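Local atomic coordinates of DUF1076 domain-containing protein (Salmonella typhi, PDB entry 6IAI), a protein that acts as a type III secretion effector with E3/E4 ubiquitin ligase activity that binds diubiquitin, represented here by its N-terminal part. Residues 33-37 with 99-104; 67-71 with 83-87. One frame throughout, in Å; residues are numbered along the deposited sequence.

Interaction 1. Residues 33-37 with 99-104; sequences DNRID and IEWQGN
Residues Arg35 and Ile36, in the loop between strand 22-25 and helix 41-53, dock on one side of the last helix of this N-terminal fragment, 91-113. The contact joins the loop that leads into helix 41-53 to helix 91-113 within the N-terminal part of this NleG-family effector. Asn104 makes the one direct hydrogen bond across it. Its OD1 accepts the backbone N-H of Ile36 at 2.8 Å, with an N-H...O angle of 153°. The donor lies above the amide carbonyl plane, 36° out of it. Asn104 CG stands anti to its own carbonyl carbon (chi1 -75°), which carries the amide from the helix to the loop backbone. The Ile36 side chain packs against the amide and the backbone O of Asn104, with Ile36 CG1 3.5 Å from Asn104 OD1.

Water 1 bridges the same elements. It donates to Asn34 O and to Glu100 OE2, the latter at 2.6 Å, and accepts from Asn104 ND2. The carboxylate of Glu100 is also held by a salt bridge from OE1 to Arg97.

Arg35 bends at chi2 and lays its guanidinium against the first turn of the segment 99-104. Glu100 CA sits over one face of the group, toward its rim, and Ile99 CG2 is 3.5 Å from Arg35 NH2. No salt bridge forms with Glu100, since Arg35 NH1 and Glu100 OE2 are 5.4 Å apart. Instead, Arg35 NH1 donates back to Asn34 O at 2.9 Å, and that oxygen lies in the guanidinium plane.

Interaction 2. Residues 67-71 with 83-87; sequences LYEVS and KVSFS
Glu69 and Ser85 form a hydrogen-bonded pair at the heart of an antiparallel beta hairpin, strands 66-71 and 83-85. Glu69 N donates to Ser85 O at 2.8 Å and Ser85 N to Glu69 O at 3.0 Å, both nearly straight. Two residues along, Ser71 and Lys83 repeat the pattern. Ser71 N reaches Lys83 O at 3.2 Å, and Lys83 N returns a bond to Ser71 O. Strand 83-85 is an outermost strand of the four-stranded mixed sheet in this chain; strand 66-71 also bonds to strand 59-63.

The side chain of Glu69 adds a further link across the hairpin. It runs extended beyond CG (chi2 170°) past the end of strand 83-85, where Ser87 OG donates to Glu69 OE2 at 2.8 Å, from above the carboxylate plane. Ser85 OG lies near Glu69 OE1, but any bond there is weak and unsettled. Lys58 is a further, weak and long partner of that oxygen.

Two waters add bridges between the strands. Water 2 donates to Leu67 O and accepts from Ser87 N, continuing the link between the two strands past the last regular pair. Water 3 lies between Ser71 OG, Ser85 OG and Lys83 O, on the face that carries Glu69. The Lys83 amine turns away to a salt bridge with Glu109.

Val70 and Val84, a non-hydrogen-bonded pair, put their side chains on the other face. Val84 packs on Ala105, Leu108 and Leu112 of helix 91-113, and Val70 on Ile47 and Ala51 of helix 41-53. Diagonally across the two strands, Val84 CG1 touches Tyr68 CB at 4.1 Å.

Helix 91-113 connects the two contacts, whose centres are 14 Å apart. It follows strand 83-85 in the chain, and the hairpin of interaction 2 is nested inside the loop closed by interaction 1. Trp101 reaches from the helix to the hairpin: its NE1 lies 2.9 Å from Leu67 O in a probable hydrogen bond. Its indole stacks on Phe86 and meets the ring of Tyr68 edge-to-face. Asn104 serves both sites. While OD1 holds the loop 33-37, ND2 is 3.2 Å from Tyr68 OH, a weak hydrogen bond. Both contacts join parts of the N-terminal fold.

Interaction 1. Residues 33-37 with 99-104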
loop_
_atom_site.group_PDB
_atom_site.type_symbol
_atom_site.label_atom_id
_atom_site.label_comp_id
_atom_site.label_asym_id
_atom_site.label_seq_id
_atom_site.Cartn_x
_atom_site.Cartn_y
_atom_site.Cartn_z
ATOM N N ASP A 33 1.328 15.439 -10.883
ATOM C CA ASP A 33 0.525 14.626 -11.800
ATOM C C ASP A 33 -0.528 13.719 -11.068
ATOM O O ASP A 33 -1.111 12.823 -11.701
ATOM C CB ASP A 33 1.417 13.815 -12.758
ATOM C CG ASP A 33 2.434 12.903 -12.111
ATOM O OD1 ASP A 33 2.413 12.778 -10.869
ATOM O OD2 ASP A 33 3.239 12.289 -12.851
ATOM N N ASN A 34 -0.784 13.983 -9.750
ATOM C CA ASN A 34 -1.778 13.271 -8.922
ATOM C C ASN A 34 -1.369 11.775 -8.676
ATOM O O ASN A 34 -2.171 10.840 -8.805
ATOM C CB ASN A 34 -3.211 13.423 -9.517
ATOM C CG ASN A 34 -4.335 13.037 -8.593
ATOM O OD1 ASN A 34 -4.304 13.319 -7.385
ATOM N ND2 ASN A 34 -5.352 12.383 -9.154
ATOM N N ARG A 35 -0.085 11.589 -8.361
ATOM C CA ARG A 35 0.511 10.295 -8.118
ATOM C C ARG A 35 1.325 10.352 -6.849
ATOM O O ARG A 35 1.729 11.434 -6.431
ATOM C CB ARG A 35 1.428 9.869 -9.292
ATOM C CG ARG A 35 0.743 9.604 -10.622
ATOM C CD ARG A 35 -0.193 8.413 -10.610
ATOM N NE ARG A 35 -0.848 8.222 -11.908
ATOM C CZ ARG A 35 -1.968 8.832 -12.285
ATOM N NH1 ARG A 35 -2.580 9.672 -11.466
ATOM N NH2 ARG A 35 -2.488 8.598 -13.484
ATOM N N ILE A 36 1.589 9.189 -6.240
ATOM C CA ILE A 36 2.407 9.118 -5.039
ATOM C C ILE A 36 3.868 9.474 -5.385
ATOM O O ILE A 36 4.369 9.120 -6.449
ATOM C CB ILE A 36 2.269 7.749 -4.287
ATOM C CG1 ILE A 36 2.564 6.536 -5.204
ATOM C CG2 ILE A 36 0.896 7.620 -3.592
ATOM C CD1 ILE A 36 3.120 5.297 -4.523
ATOM N N ASP A 37 4.525 10.198 -4.508
ATOM C CA ASP A 37 5.937 10.508 -4.670
ATOM C C ASP A 37 6.689 9.324 -4.045
ATOM O O ASP A 37 6.072 8.329 -3.661
ATOM C CB ASP A 37 6.289 11.834 -3.940
ATOM C CG ASP A 37 7.472 12.634 -4.475
ATOM O OD1 ASP A 37 8.343 12.038 -5.156
ATOM O OD2 ASP A 37 7.551 13.852 -4.171
ATOM N N ILE A 99 -7.621 4.980 -12.791
ATOM C CA ILE A 99 -6.405 5.470 -13.435
ATOM C C ILE A 99 -5.316 5.783 -12.411
ATOM O O ILE A 99 -4.232 5.217 -12.531
ATOM C CB ILE A 99 -6.651 6.645 -14.429
ATOM C CG1 ILE A 99 -7.575 6.195 -15.603
ATOM C CG2 ILE A 99 -5.308 7.191 -14.966
ATOM C CD1 ILE A 99 -8.345 7.382 -16.327
ATOM N N GLU A 100 -5.589 6.654 -11.405
ATOM C CA GLU A 100 -4.567 6.989 -10.398
ATOM C C GLU A 100 -4.229 5.805 -9.523
ATOM O O GLU A 100 -3.071 5.654 -9.145
ATOM C CB GLU A 100 -4.910 8.229 -9.541
ATOM C CG GLU A 100 -6.181 8.119 -8.732
ATOM C CD GLU A 100 -6.251 9.017 -7.515
ATOM O OE1 GLU A 100 -7.325 9.618 -7.309
ATOM O OE2 GLU A 100 -5.252 9.125 -6.770
ATOM N N TRP A 101 -5.239 4.972 -9.217
ATOM C CA TRP A 101 -5.079 3.780 -8.416
ATOM C C TRP A 101 -4.032 2.849 -9.047
ATOM O O TRP A 101 -3.057 2.495 -8.378
ATOM C CB TRP A 101 -6.429 3.084 -8.269
ATOM C CG TRP A 101 -6.614 2.378 -6.965
ATOM C CD1 TRP A 101 -5.634 1.958 -6.111
ATOM C CD2 TRP A 101 -7.856 1.921 -6.408
ATOM N NE1 TRP A 101 -6.192 1.317 -5.030
ATOM C CE2 TRP A 101 -7.554 1.261 -5.195
ATOM C CE3 TRP A 101 -9.203 2.007 -6.815
ATOM C CZ2 TRP A 101 -8.548 0.696 -4.378
ATOM C CZ3 TRP A 101 -10.189 1.464 -5.996
ATOM C CH2 TRP A 101 -9.857 0.815 -4.794
ATOM N N GLN A 102 -4.188 2.536 -10.361
ATOM C CA GLN A 102 -3.266 1.706 -11.154
ATOM C C GLN A 102 -1.852 2.286 -11.249
ATOM O O GLN A 102 -0.868 1.556 -11.071
ATOM C CB GLN A 102 -3.853 1.419 -12.549
ATOM C CG GLN A 102 -3.042 0.459 -13.436
ATOM C CD GLN A 102 -2.984 -0.947 -12.892
ATOM O OE1 GLN A 102 -2.056 -1.318 -12.161
ATOM N NE2 GLN A 102 -3.980 -1.757 -13.223
ATOM N N GLY A 103 -1.763 3.582 -11.516
ATOM C CA GLY A 103 -0.499 4.304 -11.616
ATOM C C GLY A 103 0.279 4.318 -10.329
ATOM O O GLY A 103 1.514 4.179 -10.336
ATOM N N ASN A 104 -0.445 4.485 -9.210
ATOM C CA ASN A 104 0.135 4.483 -7.867
ATOM C C ASN A 104 0.596 3.067 -7.504
ATOM O O ASN A 104 1.670 2.908 -6.921
ATOM C CB ASN A 104 -0.878 4.989 -6.860
ATOM C CG ASN A 104 -1.087 6.469 -6.888
ATOM O OD1 ASN A 104 -0.199 7.247 -7.241
ATOM N ND2 ASN A 104 -2.245 6.886 -6.443
HETATM O O HOH W 1 -2.908 9.988 -5.940
#

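Interaction 2. Residues 67-71 with 83-87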
loop_
_atom_site.group_PDB
_atom_site.type_symbol
_atom_site.label_atom_id
_atom_site.label_comp_id
_atom_site.label_asym_id
_atom_site.label_seq_id
_atom_site.Cartn_x
_atom_site.Cartn_y
_atom_site.Cartn_z
ATOM N N LEU A 67 -6.456 1.969 -1.013
ATOM C CA LEU A 67 -5.940 0.707 -0.488
ATOM C C LEU A 67 -5.239 -0.070 -1.574
ATOM O O LEU A 67 -5.782 -0.233 -2.671
ATOM C CB LEU A 67 -7.048 -0.198 0.094
ATOM C CG LEU A 67 -7.953 0.352 1.161
ATOM C CD1 LEU A 67 -8.828 -0.767 1.732
ATOM C CD2 LEU A 67 -7.159 1.061 2.250
ATOM N N TYR A 68 -4.068 -0.626 -1.220
ATOM C CA TYR A 68 -3.196 -1.437 -2.067
ATOM C C TYR A 68 -2.935 -2.760 -1.385
ATOM O O TYR A 68 -2.851 -2.817 -0.171
ATOM C CB TYR A 68 -1.878 -0.690 -2.325
ATOM C CG TYR A 68 -2.124 0.673 -2.946
ATOM C CD1 TYR A 68 -2.431 1.780 -2.152
ATOM C CD2 TYR A 68 -2.146 0.837 -4.332
ATOM C CE1 TYR A 68 -2.729 3.018 -2.721
ATOM C CE2 TYR A 68 -2.424 2.074 -4.909
ATOM C CZ TYR A 68 -2.707 3.164 -4.100
ATOM O OH TYR A 68 -3.004 4.373 -4.661
ATOM N N GLU A 69 -2.869 -3.838 -2.162
ATOM C CA GLU A 69 -2.573 -5.182 -1.678
ATOM C C GLU A 69 -1.152 -5.489 -2.027
ATOM O O GLU A 69 -0.757 -5.263 -3.167
ATOM C CB GLU A 69 -3.516 -6.198 -2.296
ATOM C CG GLU A 69 -4.975 -5.913 -1.971
ATOM C CD GLU A 69 -6.015 -6.717 -2.728
ATOM O OE1 GLU A 69 -5.782 -7.067 -3.911
ATOM O OE2 GLU A 69 -7.117 -6.899 -2.160
ATOM N N VAL A 70 -0.339 -5.878 -1.035
ATOM C CA VAL A 70 1.059 -6.180 -1.290
ATOM C C VAL A 70 1.428 -7.552 -0.715
ATOM O O VAL A 70 0.973 -7.945 0.359
ATOM C CB VAL A 70 2.097 -5.060 -0.945
ATOM C CG1 VAL A 70 1.495 -3.711 -0.561
ATOM C CG2 VAL A 70 3.249 -5.496 -0.073
ATOM N N SER A 71 2.221 -8.299 -1.482
ATOM C CA SER A 71 2.740 -9.603 -1.093
ATOM C C SER A 71 4.151 -9.751 -1.555
ATOM O O SER A 71 4.545 -9.103 -2.509
ATOM C CB SER A 71 1.871 -10.750 -1.625
ATOM O OG SER A 71 1.343 -10.523 -2.921
ATOM N N LYS A 83 4.830 -7.788 -5.188
ATOM C CA LYS A 83 3.728 -7.523 -6.101
ATOM C C LYS A 83 2.708 -6.589 -5.437
ATOM O O LYS A 83 2.340 -6.780 -4.283
ATOM C CB LYS A 83 3.025 -8.843 -6.521
ATOM C CG LYS A 83 2.256 -8.757 -7.837
ATOM C CD LYS A 83 3.193 -8.680 -9.089
ATOM C CE LYS A 83 2.551 -8.003 -10.291
ATOM N NZ LYS A 83 3.565 -7.380 -11.199
ATOM N N VAL A 84 2.216 -5.604 -6.214
ATOM C CA VAL A 84 1.206 -4.639 -5.792
ATOM C C VAL A 84 0.007 -4.769 -6.688
ATOM O O VAL A 84 0.137 -4.695 -7.904
ATOM C CB VAL A 84 1.722 -3.166 -5.690
ATOM C CG1 VAL A 84 0.627 -2.217 -5.194
ATOM C CG2 VAL A 84 2.955 -3.070 -4.791
ATOM N N SER A 85 -1.162 -4.972 -6.081
ATOM C CA SER A 85 -2.463 -5.024 -6.747
ATOM C C SER A 85 -3.461 -4.204 -5.925
ATOM O O SER A 85 -3.082 -3.589 -4.935
ATOM C CB SER A 85 -2.942 -6.472 -6.930
ATOM O OG SER A 85 -2.982 -7.225 -5.727
ATOM N N PHE A 86 -4.710 -4.162 -6.354
ATOM C CA PHE A 86 -5.779 -3.481 -5.640
ATOM C C PHE A 86 -7.082 -4.122 -6.028
ATOM O O PHE A 86 -7.191 -4.659 -7.129
ATOM C CB PHE A 86 -5.797 -1.945 -5.878
ATOM C CG PHE A 86 -6.088 -1.474 -7.284
ATOM C CD1 PHE A 86 -7.397 -1.246 -7.706
ATOM C CD2 PHE A 86 -5.054 -1.224 -8.177
ATOM C CE1 PHE A 86 -7.665 -0.798 -9.009
ATOM C CE2 PHE A 86 -5.323 -0.785 -9.480
ATOM C CZ PHE A 86 -6.627 -0.577 -9.885
ATOM N N SER A 87 -8.068 -4.081 -5.130
ATOM C CA SER A 87 -9.384 -4.650 -5.406
ATOM C C SER A 87 -10.431 -3.860 -4.665
ATOM O O SER A 87 -10.151 -3.340 -3.580
ATOM C CB SER A 87 -9.437 -6.127 -5.001
ATOM O OG SER A 87 -9.439 -6.306 -3.590
HETATM O O HOH W 2 -7.177 -2.930 -2.664
HETATM O O HOH W 3 -0.427 -8.232 -4.056
#